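Local coordinates for alginate lyase (Chitinophaga sp. MD30, PDB 6KCW), which cleaves alginate, the uronic acid polysaccharide of brown algae, as a lyase of polysaccharide lyase family 36, at residues A[79-84]-A[229-234]; A[48-53]-A[225-230]; A[105-110]-A[140-145]. All blocks are in the same frame, centred on the assembly; numbering follows the deposited sequence.

Contact 1. Residues A[79-84]-A[229-234]. With CA (calcium ion), chain C.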
# COMPACT_ATOMS: atom_id res chain seq x y z
N ARG A 79 11.48 4.81 -2.20
CA ARG A 79 12.82 4.92 -1.64
C ARG A 79 12.70 5.38 -0.20
O ARG A 79 11.99 6.35 0.08
CB ARG A 79 13.67 5.92 -2.44
CG ARG A 79 15.18 5.71 -2.34
CD ARG A 79 15.90 7.03 -2.13
NE ARG A 79 15.29 8.11 -2.91
CZ ARG A 79 15.29 9.38 -2.52
NH1 ARG A 79 15.85 9.72 -1.36
NH2 ARG A 79 14.71 10.31 -3.29
N PHE A 80 13.35 4.67 0.72
CA PHE A 80 13.42 5.13 2.09
C PHE A 80 14.53 6.16 2.21
O PHE A 80 15.57 6.06 1.55
CB PHE A 80 13.66 3.98 3.06
CG PHE A 80 12.49 3.07 3.21
CD1 PHE A 80 12.33 1.98 2.35
CD2 PHE A 80 11.54 3.29 4.20
CE1 PHE A 80 11.25 1.14 2.49
CE2 PHE A 80 10.46 2.46 4.34
CZ PHE A 80 10.30 1.38 3.49
N HIS A 81 14.29 7.17 3.04
CA HIS A 81 15.25 8.24 3.24
C HIS A 81 16.60 7.68 3.68
O HIS A 81 16.74 6.54 4.10
CB HIS A 81 14.72 9.23 4.27
CG HIS A 81 15.60 10.41 4.49
ND1 HIS A 81 16.56 10.44 5.48
CD2 HIS A 81 15.66 11.61 3.86
CE1 HIS A 81 17.18 11.61 5.44
NE2 HIS A 81 16.65 12.33 4.47
N SER A 82 17.62 8.55 3.58
CA SER A 82 18.99 8.14 3.85
C SER A 82 19.17 7.66 5.28
O SER A 82 19.82 6.64 5.53
CB SER A 82 19.94 9.31 3.55
OG SER A 82 21.28 8.86 3.46
N GLN A 83 18.60 8.39 6.24
CA GLN A 83 18.64 8.01 7.65
C GLN A 83 17.27 7.58 8.15
O GLN A 83 16.88 7.92 9.27
CB GLN A 83 19.16 9.14 8.52
CG GLN A 83 20.65 9.34 8.47
CD GLN A 83 21.00 10.54 7.66
OE1 GLN A 83 20.65 11.67 8.02
NE2 GLN A 83 21.67 10.32 6.54
N PHE A 84 16.52 6.88 7.32
CA PHE A 84 15.22 6.39 7.76
C PHE A 84 15.40 5.49 8.97
O PHE A 84 16.34 4.69 9.05
CB PHE A 84 14.54 5.64 6.62
CG PHE A 84 13.12 5.27 6.91
CD1 PHE A 84 12.09 6.15 6.62
CD2 PHE A 84 12.81 4.04 7.48
CE1 PHE A 84 10.78 5.82 6.89
CE2 PHE A 84 11.50 3.70 7.74
CZ PHE A 84 10.48 4.59 7.45
N TYR A 229 11.33 9.79 6.53
CA TYR A 229 10.79 10.17 5.24
C TYR A 229 10.81 8.99 4.27
O TYR A 229 11.70 8.13 4.32
CB TYR A 229 11.56 11.37 4.66
CG TYR A 229 11.61 12.56 5.62
CD1 TYR A 229 10.61 13.52 5.62
CD2 TYR A 229 12.64 12.69 6.55
CE1 TYR A 229 10.64 14.60 6.49
CE2 TYR A 229 12.68 13.76 7.43
CZ TYR A 229 11.68 14.71 7.41
OH TYR A 229 11.74 15.77 8.29
N ILE A 230 9.79 8.94 3.41
CA ILE A 230 9.69 7.95 2.34
C ILE A 230 9.34 8.71 1.06
O ILE A 230 8.53 9.64 1.08
CB ILE A 230 8.63 6.87 2.66
CG1 ILE A 230 9.02 6.09 3.92
CG2 ILE A 230 8.43 5.92 1.48
CD1 ILE A 230 7.87 5.37 4.56
N TYR A 231 9.95 8.31 -0.05
CA TYR A 231 9.76 9.00 -1.32
C TYR A 231 9.15 8.06 -2.35
O TYR A 231 9.67 6.96 -2.58
CB TYR A 231 11.08 9.55 -1.84
CG TYR A 231 11.84 10.44 -0.87
CD1 TYR A 231 12.66 9.89 0.10
CD2 TYR A 231 11.75 11.82 -0.96
CE1 TYR A 231 13.38 10.70 0.97
CE2 TYR A 231 12.47 12.63 -0.10
CZ TYR A 231 13.27 12.07 0.86
OH TYR A 231 13.97 12.87 1.71
N TYR A 232 8.06 8.49 -2.97
CA TYR A 232 7.41 7.77 -4.06
C TYR A 232 7.57 8.53 -5.37
O TYR A 232 7.75 9.75 -5.40
CB TYR A 232 5.92 7.54 -3.75
CG TYR A 232 5.67 6.90 -2.40
CD1 TYR A 232 5.84 5.53 -2.22
CD2 TYR A 232 5.25 7.65 -1.31
CE1 TYR A 232 5.60 4.93 -0.99
CE2 TYR A 232 5.03 7.07 -0.08
CZ TYR A 232 5.20 5.70 0.07
OH TYR A 232 4.97 5.10 1.28
N ASP A 233 7.46 7.79 -6.48
CA ASP A 233 7.58 8.39 -7.80
C ASP A 233 6.93 7.47 -8.83
O ASP A 233 6.80 6.26 -8.63
CB ASP A 233 9.04 8.63 -8.17
CG ASP A 233 9.22 9.75 -9.18
OD1 ASP A 233 8.21 10.13 -9.82
OD2 ASP A 233 10.36 10.25 -9.31
N ASN A 234 6.51 8.09 -9.95
CA ASN A 234 6.19 7.36 -11.18
C ASN A 234 5.03 6.39 -10.99
O ASN A 234 5.10 5.23 -11.41
CB ASN A 234 7.43 6.63 -11.70
CG ASN A 234 8.55 7.58 -12.07
OD1 ASN A 234 8.33 8.57 -12.77
ND2 ASN A 234 9.76 7.30 -11.59
CA CA C . 9.20 12.25 -10.66
O HOH W 1 11.13 12.94 -11.20
O HOH W 2 9.39 10.71 -12.83
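Arg79 and Tyr231 form an antiparallel hydrogen-bonded pair, with Arg79 N giving to Tyr231 O at 2.8 Å and Tyr231 N to Arg79 O; beside them Phe80 and Ile230 make the non-hydrogen-bonded pair. Beyond the end of strand 71-80, His81 N still reaches Tyr229 O at 3.0 Å. Two bends in the Arg79 chain, at chi2 and chi3, fold its guanidinium back over the Tyr231 ring. The planes lie 14° apart, and CZ sits 4.2 Å from the Tyr231 ring centroid, 27° off the normal: a flat cation-pi stack, displaced so that NH1 covers CD1 and CE1 of Tyr231. The His81 side chain runs beside that of Tyr231, pointing the same way, and its CD2 comes 3.0 Å from Tyr231 OH, with the oxygen near the imidazole plane. Gln83 N donates to His81 ND1 at 3.0 Å from a position tilted out of the ring plane, which probably helps hold the ring's rotation within the type I turn from His81 to Phe84. On the face of Phe80 and Ile230, Phe84 CE1 meets Ile230 CG1 at 3.5 Å, while Phe80 and Phe84 both meet Trp120 edge-to-face. Farther along the strand, Asp233 grips calcium with both carboxylate oxygens, OD1 at 2.5 Å, alongside Asn9, Asn11 and Gly43. The arrangement thus combines neighbouring strands of an antiparallel sheet, as in concanavalin-like beta-sandwich folds, with one strand running on into a calcium site.

Contact 2. Residues A[48-53]-A[225-230]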
# COMPACT_ATOMS: atom_id res chain seq x y z
N THR A 48 5.91 12.21 5.18
CA THR A 48 6.55 12.27 6.49
C THR A 48 5.86 11.32 7.47
O THR A 48 4.63 11.32 7.59
CB THR A 48 6.51 13.69 7.07
OG1 THR A 48 7.20 14.59 6.20
CG2 THR A 48 7.20 13.72 8.43
N LEU A 49 6.65 10.52 8.18
CA LEU A 49 6.19 9.81 9.36
C LEU A 49 6.76 10.52 10.59
O LEU A 49 7.98 10.54 10.79
CB LEU A 49 6.62 8.34 9.35
CG LEU A 49 6.23 7.49 8.14
CD1 LEU A 49 6.88 6.12 8.23
CD2 LEU A 49 4.72 7.38 8.02
N LEU A 50 5.88 11.10 11.40
CA LEU A 50 6.32 11.88 12.55
C LEU A 50 6.71 10.99 13.72
O LEU A 50 6.12 9.93 13.96
CB LEU A 50 5.25 12.88 13.01
CG LEU A 50 4.53 13.78 12.02
CD1 LEU A 50 3.35 14.43 12.67
CD2 LEU A 50 5.49 14.83 11.50
N LYS A 51 7.70 11.46 14.47
CA LYS A 51 8.15 10.77 15.66
C LYS A 51 7.02 10.66 16.69
O LYS A 51 6.11 11.50 16.75
CB LYS A 51 9.34 11.52 16.26
CG LYS A 51 9.00 12.95 16.67
CD LYS A 51 10.16 13.68 17.31
CE LYS A 51 9.77 15.12 17.48
NZ LYS A 51 8.91 15.51 16.34
N ASN A 52 7.09 9.60 17.50
CA ASN A 52 6.18 9.38 18.63
C ASN A 52 4.71 9.34 18.19
O ASN A 52 3.85 9.96 18.81
CB ASN A 52 6.37 10.45 19.71
CG ASN A 52 7.82 10.63 20.11
OD1 ASN A 52 8.34 11.76 20.13
ND2 ASN A 52 8.49 9.54 20.44
N ALA A 53 4.43 8.64 17.09
CA ALA A 53 3.05 8.54 16.62
C ALA A 53 2.89 7.30 15.75
O ALA A 53 3.86 6.78 15.19
CB ALA A 53 2.61 9.77 15.84
N PRO A 225 11.48 7.41 17.45
CA PRO A 225 11.74 8.68 18.13
C PRO A 225 12.11 9.85 17.21
O PRO A 225 12.24 10.97 17.71
CB PRO A 225 12.91 8.33 19.06
CG PRO A 225 13.63 7.24 18.36
CD PRO A 225 12.56 6.43 17.66
N VAL A 226 12.26 9.64 15.90
CA VAL A 226 12.63 10.72 14.98
C VAL A 226 11.64 10.79 13.83
O VAL A 226 10.95 9.83 13.50
CB VAL A 226 14.06 10.55 14.41
CG1 VAL A 226 15.10 10.69 15.51
CG2 VAL A 226 14.20 9.22 13.69
N ASP A 227 11.57 11.98 13.21
CA ASP A 227 10.87 12.11 11.95
C ASP A 227 11.63 11.35 10.88
O ASP A 227 12.87 11.39 10.84
CB ASP A 227 10.73 13.59 11.55
CG ASP A 227 9.85 14.40 12.51
OD1 ASP A 227 9.02 13.81 13.23
OD2 ASP A 227 9.97 15.64 12.53
N SER A 228 10.91 10.62 10.03
CA SER A 228 11.50 9.86 8.94
C SER A 228 10.70 10.08 7.67
O SER A 228 9.54 10.49 7.71
CB SER A 228 11.59 8.37 9.27
OG SER A 228 12.76 8.09 10.01
N TYR A 229 11.33 9.79 6.53
CA TYR A 229 10.79 10.17 5.24
C TYR A 229 10.81 8.99 4.27
O TYR A 229 11.70 8.13 4.32
CB TYR A 229 11.56 11.37 4.66
CG TYR A 229 11.61 12.56 5.62
CD1 TYR A 229 10.61 13.52 5.62
CD2 TYR A 229 12.64 12.69 6.55
CE1 TYR A 229 10.64 14.60 6.49
CE2 TYR A 229 12.68 13.76 7.43
CZ TYR A 229 11.68 14.71 7.41
OH TYR A 229 11.74 15.77 8.29
N ILE A 230 9.79 8.94 3.41
CA ILE A 230 9.69 7.95 2.34
C ILE A 230 9.34 8.71 1.06
O ILE A 230 8.53 9.64 1.08
CB ILE A 230 8.63 6.87 2.66
CG1 ILE A 230 9.02 6.09 3.92
CG2 ILE A 230 8.43 5.92 1.48
CD1 ILE A 230 7.87 5.37 4.56
O HOH W 3 9.05 8.57 12.15
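Leu49 and Ser228 exchange both backbone bonds of an antiparallel hydrogen-bonded pair: Leu49 N to Ser228 O at 2.9 Å, and Ser228 N to Leu49 O. Leu49 O has a second donor, water 3, at 2.6 Å; the same water donates to Val226 O and so bridges the two segments just beyond their last backbone-to-backbone bond. Asp227 then replaces the main chain as acceptor. Its OD1 takes Lys51 N at 3.0 Å, with a nearly straight N-H...O angle of 166°. The ammonium end of Lys51 adds a long salt bridge, NZ to the same Asp227 OD1 at 3.5 Å. This reach uses the first torsion of Lys51 (chi1 61°), which sets CG between backbone N and carbonyl carbon, and a bend at chi4. Ser228 OG accepts from Asp85 N and gives only a weak bond to Asp227 O. On the other face from Leu49, Thr48 lies alongside Tyr229, OG1 3.5 Å from CE1. Strand 44-49 borders strand 228-241 along the edge away from strand 71-80. Leu49, its CD1 3.9 Å from Ile230 CD1, packs with Ile230 and Ser228 against the second sheet: Thr213 and Arg215 on strand 206-215 and Trp120 on strand 113-122.

Contact 3. Residues A[105-110]-A[140-145]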
# COMPACT_ATOMS: atom_id res chain seq x y z
N GLY A 105 -7.75 -4.83 12.88
CA GLY A 105 -7.84 -6.16 13.43
C GLY A 105 -9.01 -6.91 12.83
O GLY A 105 -9.53 -7.84 13.44
N ASP A 106 -9.46 -6.50 11.64
CA ASP A 106 -10.70 -7.01 11.08
C ASP A 106 -10.39 -7.95 9.93
O ASP A 106 -10.25 -7.51 8.78
CB ASP A 106 -11.60 -5.86 10.62
CG ASP A 106 -13.06 -6.26 10.54
OD1 ASP A 106 -13.35 -7.47 10.32
OD2 ASP A 106 -13.90 -5.35 10.72
N PRO A 107 -10.31 -9.26 10.17
CA PRO A 107 -9.92 -10.19 9.11
C PRO A 107 -11.01 -10.35 8.06
O PRO A 107 -12.19 -10.08 8.29
CB PRO A 107 -9.69 -11.50 9.87
CG PRO A 107 -10.66 -11.42 11.00
CD PRO A 107 -10.71 -9.97 11.40
N GLY A 108 -10.58 -10.79 6.88
CA GLY A 108 -11.49 -11.06 5.79
C GLY A 108 -12.39 -12.26 5.99
O GLY A 108 -13.08 -12.68 5.06
N TRP A 109 -12.42 -12.81 7.22
CA TRP A 109 -13.17 -14.05 7.47
C TRP A 109 -14.67 -13.89 7.20
O TRP A 109 -15.34 -14.89 6.89
CB TRP A 109 -12.96 -14.51 8.91
CG TRP A 109 -11.55 -14.86 9.22
CD1 TRP A 109 -10.59 -15.23 8.33
CD2 TRP A 109 -10.93 -14.87 10.51
NE1 TRP A 109 -9.41 -15.48 8.99
CE2 TRP A 109 -9.59 -15.26 10.33
CE3 TRP A 109 -11.38 -14.59 11.80
CZ2 TRP A 109 -8.70 -15.38 11.39
CZ3 TRP A 109 -10.49 -14.70 12.85
CH2 TRP A 109 -9.17 -15.10 12.64
N ASP A 110 -15.21 -12.68 7.33
CA ASP A 110 -16.64 -12.52 7.10
C ASP A 110 -17.00 -12.49 5.63
O ASP A 110 -18.17 -12.27 5.29
CB ASP A 110 -17.17 -11.25 7.81
CG ASP A 110 -16.68 -9.95 7.18
OD1 ASP A 110 -15.82 -9.99 6.29
OD2 ASP A 110 -17.14 -8.86 7.63
N PRO A 140 -4.80 -16.60 7.75
CA PRO A 140 -4.71 -17.51 8.90
C PRO A 140 -4.84 -16.80 10.23
O PRO A 140 -5.25 -17.40 11.21
CB PRO A 140 -3.31 -18.11 8.74
CG PRO A 140 -2.53 -17.03 8.07
CD PRO A 140 -3.49 -16.41 7.10
N GLY A 141 -4.46 -15.52 10.27
CA GLY A 141 -4.50 -14.74 11.49
C GLY A 141 -5.51 -13.61 11.39
O GLY A 141 -6.10 -13.34 10.35
N GLN A 142 -5.69 -12.94 12.52
CA GLN A 142 -6.65 -11.85 12.58
C GLN A 142 -6.10 -10.61 11.90
O GLN A 142 -6.87 -9.78 11.40
CB GLN A 142 -7.01 -11.56 14.04
CG GLN A 142 -7.90 -10.37 14.24
CD GLN A 142 -8.28 -10.17 15.71
OE1 GLN A 142 -9.02 -9.24 16.03
NE2 GLN A 142 -7.77 -11.01 16.59
N TYR A 143 -4.77 -10.48 11.85
CA TYR A 143 -4.10 -9.37 11.18
C TYR A 143 -3.58 -9.85 9.83
O TYR A 143 -3.93 -10.92 9.34
CB TYR A 143 -3.00 -8.81 12.09
CG TYR A 143 -3.56 -8.17 13.35
CD1 TYR A 143 -3.87 -8.93 14.47
CD2 TYR A 143 -3.80 -6.79 13.41
CE1 TYR A 143 -4.39 -8.35 15.62
CE2 TYR A 143 -4.32 -6.21 14.55
CZ TYR A 143 -4.62 -6.99 15.65
OH TYR A 143 -5.13 -6.42 16.80
N GLY A 144 -2.71 -9.04 9.22
CA GLY A 144 -2.44 -9.22 7.80
C GLY A 144 -1.66 -10.49 7.51
O GLY A 144 -0.69 -10.84 8.20
N ASP A 145 -2.07 -11.17 6.45
CA ASP A 145 -1.41 -12.37 5.98
C ASP A 145 -0.22 -11.94 5.12
O ASP A 145 -0.39 -11.19 4.15
CB ASP A 145 -2.41 -13.21 5.19
CG ASP A 145 -1.92 -14.60 4.87
OD1 ASP A 145 -0.73 -14.90 5.14
OD2 ASP A 145 -2.72 -15.39 4.32
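Tyr143 meets Gly105 because its first torsion (chi1 -66°) sets CG beside the backbone N, and the second turns one ring face to the glycine; a similar first torsion in Trp109 (chi1 -63°) sends its indole toward the backbone of Gly141. Gly105 CA stands 4.2 Å from the Tyr143 ring centroid, 28° off the normal, which is a CH-pi contact. The nearest ring atom is CE2, so the CA lies off-centre over the ring. In Trp109, CZ2 approaches Gly141 O obliquely at 3.5 Å, while Pro140 O lies near the plane at the indole edge. Pro107, whose CG covers one face of that indole, also touches across: its CB is 3.6 Å from Gln142 O. The side chain of Gln142 is fully extended and passes Gly105, with CG 3.1 Å from Gly105 O; the orientation of its terminal amide is doubtful. Between 105-110 and 140-145 themselves there is no clear hydrogen bond; Gln139, just ahead of Pro140 in the same loop, supplies them: its OE1 accepts from Gly108 N and its carbonyl oxygen from Trp109 NE1, while its NE2 gives to Gly141 O. A phosphate ion, probably from the crystallisation liquor, is about 4 Å from the Tyr143 side chain, and crystal neighbours touch Trp109, Gln142 and Tyr143. The chemistry implies segments that meet through C-H, ring and carbonyl contacts, while Gln139 beside them supplies polar bonds between the loops, in a detailed arrangement that the lattice may influence.

Overall arrangement
Contacts 1 and 2 share Tyr229 and Ile230 on strand 228-241, which takes strand 71-80 along one edge and strand 44-49 along the other; their centres are 12 Å apart. They also touch directly, Phe84 CD1 lying 3.5 Å from Ser228 CB. Both are partly buried and combine backbone pairing with apolar packing toward the second sheet, but contact 1 adds a cation-pi stack and calcium, whereas contact 2 frays outward into a carboxylate, a lysine and water. Contact 3 joins two loops that fall, in sequence, between strands 71-80 and 228-241, and is a surface contact without strand pairing. Its nearest atoms are about 17 Å from contact 1 and about 15 Å from contact 2.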